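Local coordinates for endo-1,3-beta-glucanase, family GH16 (Zobellia galactanivorans, PDB 4BPZ), which probably hydrolyses internal beta-1,3 linkages of algal laminarin as a calcium-binding laminarinase, through the family 16 glycoside hydrolase domain that makes up this chain, at residues Glu46-Thr51 against Asn227-Gly232; Pro112-Leu117 against His222-Asn227. The protein carries 1 engineered substitution. All blocks are in the same frame, centred on the assembly; numbering follows the deposited sequence.

Overall arrangement
Both contacts lie in the family 16 beta-sandwich and share strand 222-230, meeting at Asn-227. From the N terminus, 46-51 comes first and meets 227-232 only much later, where interaction 1 closes a loop with 175 residues between its segments, none of them helical. Interaction 2, joining 112-117 to 222-227, is nested within that loop, sharing only Asn-227 with its closing segment, and closes a smaller loop with 104 residues between. The contacts therefore nest and do not cross. Their centres lie 14 Å apart, and Ile-228 CG2 comes 4.2 Å from Pro-112 N. Interaction 2 pairs neighbouring strands beside the bound glycan, whereas interaction 1 brings 46-51 against the far end of the shared strand.

Interaction 1: Glu46-Thr51 against Asn227-Gly232; sequences ELQHYT and NIAMGG
Tyr-50 reaches across to Asn-227, Ile-228 and Ala-229, where a segment of the family 16 beta-sandwich folds against the C-terminal end of strand 222-230. Its OH accepts a weak, bent hydrogen bond from Asn-227 ND2 (3.1 Å, N-H...O 133°), the ring standing nearly perpendicular to the amide. The same hydroxyl touches Ala-229 CB at 3.6 Å, while Tyr-50 CE1 brings the ring edge to within 3.4 Å of Ile-228 O. With CG opposite the carbonyl carbon (chi1 -71°), the ring extends toward this strand. A leucine here would probably leave Asn-227 ND2 without its hydroxyl partner and open a gap beside Ala-229. Ala-229 CB is also covered by the carboxylate end of Glu-46, whose CD lies 3.7 Å away and whose OE2 is hydrogen-bonded to Asn-44. Next along the chain, the backbone is tied directly: Leu-47 N donates to Met-230 O at 2.9 Å in a nearly straight bond (160°).

Further out, Gln-48 CG sits 3.7 Å above one face of the Tyr-50 ring, offset toward the rim, and Trp-42 meets that ring edge-to-face. His-49 points elsewhere, its backbone bonded to Tyr-82 and Ser-84, so strand 48-50 pairs with strand 82-93 and meets 222-230 mainly through side chains. Ser-84 OG in turn bonds Ile-228 O. A glycine at 232 is consistent both with its positive phi and with the close approach there: Gly-232 CA lies 3.9 Å from Glu-46 N, and a CB would come tightly, about 3.0 Å, against Glu-46 CA.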
loop_
_atom_site.group_PDB
_atom_site.type_symbol
_atom_site.label_atom_id
_atom_site.label_comp_id
_atom_site.label_asym_id
_atom_site.label_seq_id
_atom_site.Cartn_x
_atom_site.Cartn_y
_atom_site.Cartn_z
ATOM N N GLU A 46 9.536 11.102 3.795
ATOM C CA GLU A 46 10.069 10.130 2.835
ATOM C C GLU A 46 10.965 10.843 1.846
ATOM O O GLU A 46 10.791 12.022 1.507
ATOM C CB GLU A 46 8.889 9.500 2.100
ATOM C CG GLU A 46 8.107 8.578 3.018
ATOM C CD GLU A 46 6.717 8.281 2.482
ATOM O OE1 GLU A 46 6.484 8.460 1.239
ATOM O OE2 GLU A 46 5.870 7.838 3.304
ATOM N N LEU A 47 11.903 10.074 1.252
ATOM C CA LEU A 47 12.970 10.649 0.446
ATOM C C LEU A 47 12.835 10.429 -1.012
ATOM O O LEU A 47 13.663 10.873 -1.773
ATOM C CB LEU A 47 14.326 10.084 0.953
ATOM C CG LEU A 47 14.633 10.515 2.417
ATOM C CD1 LEU A 47 15.991 9.974 2.838
ATOM C CD2 LEU A 47 14.688 12.030 2.544
ATOM N N GLN A 48 11.789 9.742 -1.485
ATOM C CA GLN A 48 11.622 9.370 -2.888
ATOM C C GLN A 48 10.735 10.335 -3.658
ATOM O O GLN A 48 9.814 10.974 -3.087
ATOM C CB GLN A 48 11.092 7.946 -3.109
ATOM C CG GLN A 48 9.575 7.766 -2.862
ATOM C CD GLN A 48 9.136 8.015 -1.465
ATOM O OE1 GLN A 48 7.992 8.529 -1.237
ATOM N NE2 GLN A 48 9.902 7.691 -0.502
ATOM N N HIS A 49 10.891 10.339 -4.982
ATOM C CA HIS A 49 9.810 10.632 -5.922
ATOM C C HIS A 49 9.225 9.340 -6.441
ATOM O O HIS A 49 9.897 8.332 -6.557
ATOM C CB HIS A 49 10.300 11.445 -7.113
ATOM C CG HIS A 49 10.277 12.932 -6.887
ATOM N ND1 HIS A 49 9.204 13.576 -6.448
ATOM C CD2 HIS A 49 11.263 13.888 -7.098
ATOM C CE1 HIS A 49 9.504 14.884 -6.344
ATOM N NE2 HIS A 49 10.748 15.058 -6.762
ATOM N N TYR A 50 7.944 9.423 -6.759
ATOM C CA TYR A 50 7.240 8.328 -7.433
ATOM C C TYR A 50 7.072 8.649 -8.914
ATOM O O TYR A 50 6.811 9.778 -9.266
ATOM C CB TYR A 50 5.885 8.079 -6.759
ATOM C CG TYR A 50 6.003 7.450 -5.390
ATOM C CD1 TYR A 50 6.656 6.226 -5.216
ATOM C CD2 TYR A 50 5.404 8.030 -4.269
ATOM C CE1 TYR A 50 6.719 5.609 -3.983
ATOM C CE2 TYR A 50 5.463 7.427 -3.029
ATOM C CZ TYR A 50 6.110 6.206 -2.890
ATOM O OH TYR A 50 6.160 5.567 -1.667
ATOM N N THR A 51 7.299 7.646 -9.771
ATOM C CA THR A 51 7.263 7.875 -11.241
ATOM C C THR A 51 6.456 6.760 -11.834
ATOM O O THR A 51 6.209 5.706 -11.242
ATOM C CB THR A 51 8.657 7.981 -11.892
ATOM O OG1 THR A 51 9.096 6.699 -12.366
ATOM C CG2 THR A 51 9.656 8.674 -11.023
ATOM N N ASN A 227 3.254 0.317 -2.879
ATOM C CA ASN A 227 4.361 1.264 -3.052
ATOM C C ASN A 227 5.615 0.760 -2.333
ATOM O O ASN A 227 5.513 -0.093 -1.442
ATOM C CB ASN A 227 4.004 2.672 -2.563
ATOM C CG ASN A 227 3.792 2.737 -1.079
ATOM O OD1 ASN A 227 2.749 2.284 -0.600
ATOM N ND2 ASN A 227 4.787 3.168 -0.326
ATOM N N ILE A 228 6.760 1.344 -2.660
ATOM C CA ILE A 228 7.960 1.304 -1.762
ATOM C C ILE A 228 8.341 2.723 -1.461
ATOM O O ILE A 228 8.784 3.421 -2.382
ATOM C CB ILE A 228 9.176 0.557 -2.347
ATOM C CG1 ILE A 228 8.875 -0.824 -2.929
ATOM C CG2 ILE A 228 10.239 0.479 -1.237
ATOM C CD1 ILE A 228 10.080 -1.377 -3.691
ATOM N N ALA A 229 8.229 3.168 -0.221
ATOM C CA ALA A 229 8.824 4.449 0.173
ATOM C C ALA A 229 10.278 4.197 0.544
ATOM O O ALA A 229 10.653 3.095 0.942
ATOM C CB ALA A 229 8.033 5.025 1.333
ATOM N N MET A 230 11.078 5.228 0.463
ATOM C CA MET A 230 12.515 5.193 0.899
ATOM C C MET A 230 12.702 6.154 2.052
ATOM O O MET A 230 12.323 7.314 1.984
ATOM C CB MET A 230 13.406 5.564 -0.225
ATOM C CG MET A 230 13.475 4.531 -1.346
ATOM S SD MET A 230 14.014 2.853 -0.823
ATOM C CE MET A 230 15.651 3.205 -0.137
ATOM N N GLY A 231 13.326 5.657 3.124
ATOM C CA GLY A 231 13.573 6.515 4.281
ATOM C C GLY A 231 12.277 6.932 4.935
ATOM O O GLY A 231 11.261 6.235 4.950
ATOM N N GLY A 232 12.339 8.135 5.541
ATOM C CA GLY A 232 11.195 8.618 6.296
ATOM C C GLY A 232 10.928 7.854 7.573
ATOM O O GLY A 232 11.781 7.066 8.065
#

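Interaction 2: Pro112-Leu117 against His222-Asn227. With GLC (alpha-D-glucopyranose), chain C.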
loop_
_atom_site.group_PDB
_atom_site.type_symbol
_atom_site.label_atom_id
_atom_site.label_comp_id
_atom_site.label_asym_id
_atom_site.label_seq_id
_atom_site.Cartn_x
_atom_site.Cartn_y
_atom_site.Cartn_z
ATOM N N PRO A 112 8.131 -0.875 2.178
ATOM C CA PRO A 112 7.041 -1.329 1.289
ATOM C C PRO A 112 5.715 -1.286 2.029
ATOM O O PRO A 112 5.657 -1.413 3.256
ATOM C CB PRO A 112 7.412 -2.821 1.016
ATOM C CG PRO A 112 8.060 -3.249 2.349
ATOM C CD PRO A 112 8.906 -2.038 2.760
ATOM N N ALA A 113 4.626 -1.165 1.254
ATOM C CA ALA A 113 3.314 -1.193 1.845
ATOM C C ALA A 113 2.267 -1.690 0.851
ATOM O O ALA A 113 2.350 -1.437 -0.357
ATOM C CB ALA A 113 2.906 0.180 2.345
ATOM N N ILE A 114 1.280 -2.376 1.424
ATOM C CA ILE A 114 0.021 -2.799 0.773
ATOM C C ILE A 114 -1.043 -2.169 1.682
ATOM O O ILE A 114 -1.109 -2.557 2.865
ATOM C CB ILE A 114 -0.137 -4.287 0.747
ATOM C CG1 ILE A 114 1.056 -4.981 0.036
ATOM C CG2 ILE A 114 -1.471 -4.671 0.067
ATOM C CD1 ILE A 114 1.108 -6.489 0.231
ATOM N N TRP A 115 -1.870 -1.261 1.193
ATOM C CA TRP A 115 -2.741 -0.558 2.147
ATOM C C TRP A 115 -3.895 0.045 1.383
ATOM O O TRP A 115 -3.990 -0.089 0.171
ATOM C CB TRP A 115 -1.923 0.474 2.934
ATOM C CG TRP A 115 -1.221 1.521 2.113
ATOM C CD1 TRP A 115 -0.201 1.377 1.218
ATOM C CD2 TRP A 115 -1.405 2.944 2.234
ATOM N NE1 TRP A 115 0.262 2.581 0.777
ATOM C CE2 TRP A 115 -0.465 3.548 1.393
ATOM C CE3 TRP A 115 -2.265 3.766 3.003
ATOM C CZ2 TRP A 115 -0.284 4.961 1.319
ATOM C CZ3 TRP A 115 -2.119 5.131 2.936
ATOM C CH2 TRP A 115 -1.148 5.752 2.111
ATOM N N THR A 116 -4.805 0.645 2.111
ATOM C CA THR A 116 -6.015 1.255 1.517
ATOM C C THR A 116 -6.172 2.679 2.030
ATOM O O THR A 116 -5.739 3.027 3.112
ATOM C CB THR A 116 -7.299 0.464 1.848
ATOM O OG1 THR A 116 -7.737 0.766 3.182
ATOM C CG2 THR A 116 -7.173 -1.040 1.633
ATOM N N LEU A 117 -6.882 3.439 1.208
ATOM C CA LEU A 117 -7.413 4.735 1.610
ATOM C C LEU A 117 -8.900 4.739 1.270
ATOM O O LEU A 117 -9.314 4.225 0.211
ATOM C CB LEU A 117 -6.737 5.894 0.887
ATOM C CG LEU A 117 -5.361 6.328 1.384
ATOM C CD1 LEU A 117 -4.640 7.223 0.440
ATOM C CD2 LEU A 117 -5.527 6.922 2.782
ATOM N N HIS A 222 -13.160 1.958 -0.379
ATOM C CA HIS A 222 -11.683 2.188 -0.305
ATOM C C HIS A 222 -11.066 1.701 -1.579
ATOM O O HIS A 222 -11.632 0.931 -2.330
ATOM C CB HIS A 222 -11.078 1.393 0.891
ATOM C CG HIS A 222 -11.258 2.004 2.230
ATOM N ND1 HIS A 222 -12.375 2.472 2.820
ATOM C CD2 HIS A 222 -10.238 2.129 3.122
ATOM C CE1 HIS A 222 -12.017 2.979 4.047
ATOM N NE2 HIS A 222 -10.707 2.758 4.215
ATOM N N TYR A 223 -9.873 2.226 -1.880
ATOM C CA TYR A 223 -9.023 1.726 -2.939
ATOM C C TYR A 223 -7.713 1.231 -2.397
ATOM O O TYR A 223 -7.299 1.597 -1.283
ATOM C CB TYR A 223 -8.826 2.750 -4.075
ATOM C CG TYR A 223 -8.213 4.036 -3.652
ATOM C CD1 TYR A 223 -6.805 4.220 -3.614
ATOM C CD2 TYR A 223 -9.010 5.123 -3.237
ATOM C CE1 TYR A 223 -6.253 5.414 -3.229
ATOM C CE2 TYR A 223 -8.459 6.324 -2.851
ATOM C CZ TYR A 223 -7.078 6.473 -2.881
ATOM O OH TYR A 223 -6.555 7.702 -2.529
ATOM N N LEU A 224 -7.043 0.384 -3.156
ATOM C CA LEU A 224 -5.787 -0.250 -2.757
ATOM C C LEU A 224 -4.594 0.574 -3.251
ATOM O O LEU A 224 -4.617 1.155 -4.358
ATOM C CB LEU A 224 -5.688 -1.644 -3.394
ATOM C CG LEU A 224 -4.565 -2.564 -2.919
ATOM C CD1 LEU A 224 -4.859 -3.027 -1.476
ATOM C CD2 LEU A 224 -4.500 -3.795 -3.844
ATOM N N LEU A 225 -3.526 0.626 -2.436
ATOM C CA LEU A 225 -2.277 1.204 -2.774
ATOM C C LEU A 225 -1.151 0.193 -2.642
ATOM O O LEU A 225 -1.160 -0.611 -1.691
ATOM C CB LEU A 225 -1.948 2.428 -1.897
ATOM C CG LEU A 225 -2.937 3.628 -1.961
ATOM C CD1 LEU A 225 -4.031 3.516 -0.922
ATOM C CD2 LEU A 225 -2.219 4.942 -1.848
ATOM N N LEU A 226 -0.152 0.293 -3.525
ATOM C CA LEU A 226 1.054 -0.550 -3.486
ATOM C C LEU A 226 2.230 0.366 -3.724
ATOM O O LEU A 226 2.223 1.119 -4.711
ATOM C CB LEU A 226 1.033 -1.561 -4.656
ATOM C CG LEU A 226 -0.143 -2.508 -4.617
ATOM C CD1 LEU A 226 -0.173 -3.256 -5.991
ATOM C CD2 LEU A 226 -0.117 -3.465 -3.463
ATOM N N ASN A 227 3.254 0.317 -2.879
ATOM C CA ASN A 227 4.361 1.264 -3.052
ATOM C C ASN A 227 5.615 0.760 -2.333
ATOM O O ASN A 227 5.513 -0.093 -1.442
ATOM C CB ASN A 227 4.004 2.672 -2.563
ATOM C CG ASN A 227 3.792 2.737 -1.079
ATOM O OD1 ASN A 227 2.749 2.284 -0.600
ATOM N ND2 ASN A 227 4.787 3.168 -0.326
HETATM C C1 GLC C . 0.161 4.079 6.734
HETATM C C2 GLC C . 0.528 5.574 7.021
HETATM C C3 GLC C . 0.755 6.246 5.659
HETATM C C4 GLC C . 1.772 5.527 4.884
HETATM C C5 GLC C . 1.153 4.179 4.602
HETATM C C6 GLC C . 2.032 3.259 3.787
HETATM O O1 GLC C . -1.172 3.908 6.300
HETATM O O2 GLC C . -0.541 6.126 7.746
HETATM O O3 GLC C . 1.185 7.654 5.889
HETATM O O4 GLC C . 2.069 6.244 3.671
HETATM O O5 GLC C . 0.946 3.516 5.870
HETATM O O6 GLC C . 3.272 2.993 4.433
#
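The glycan-binding cleft of this family 16 domain is lined here by Trp-115, held between the bound glucose and Leu-225, with Asn-227 at its edge. Glucose C5 lies 3.4 Å above the indole plane, over its centre. On the opposite face Leu-225 CB makes a CH-pi contact, 3.7 Å from the five-membered ring centroid and 20° off its normal. At the edge, Trp-115 NE1 donates in the ring plane to Asn-227 OD1 (2.9 Å, 151°), the acceptor's amide being turned steeply against the indole. Trp-115 CG sits between its own backbone N and carbonyl carbon (chi1 58°), which swings the indole across toward the neighbouring strand. Ala-113 CB adds a small apolar surface, 3.5 Å from glucose C6.

The framework is an antiparallel strand pair. Ala-113 with Asn-227, Trp-115 with Leu-225 and Leu-117 with Tyr-223 are hydrogen-bonded pairs, Leu-225 N to Trp-115 O being the shortest bond at 2.7 Å. Their side chains share the face carrying the sugar, where Leu-117 CB rests off-centre on the Tyr-223 ring, 4.3 Å from its centroid; the phenol OH is bonded to Ser-121. Ile-114, Leu-224 and Leu-226 take the other face: Ile-114 CG2 lies 4.0 Å from Leu-226 CD2, and Phe-247, Val-252 and Ile-249 of strand 244-255 cover this layer.

Asp-144, Glu-147 and Asn-44 hydrogen-bond the glucose, so part of the sugar's polar rim is bound by these residues, while Trp-115 offers a flat apolar surface. Backed by Leu-225 and tied at NE1, the indole is probably kept from rotating as sugar binds.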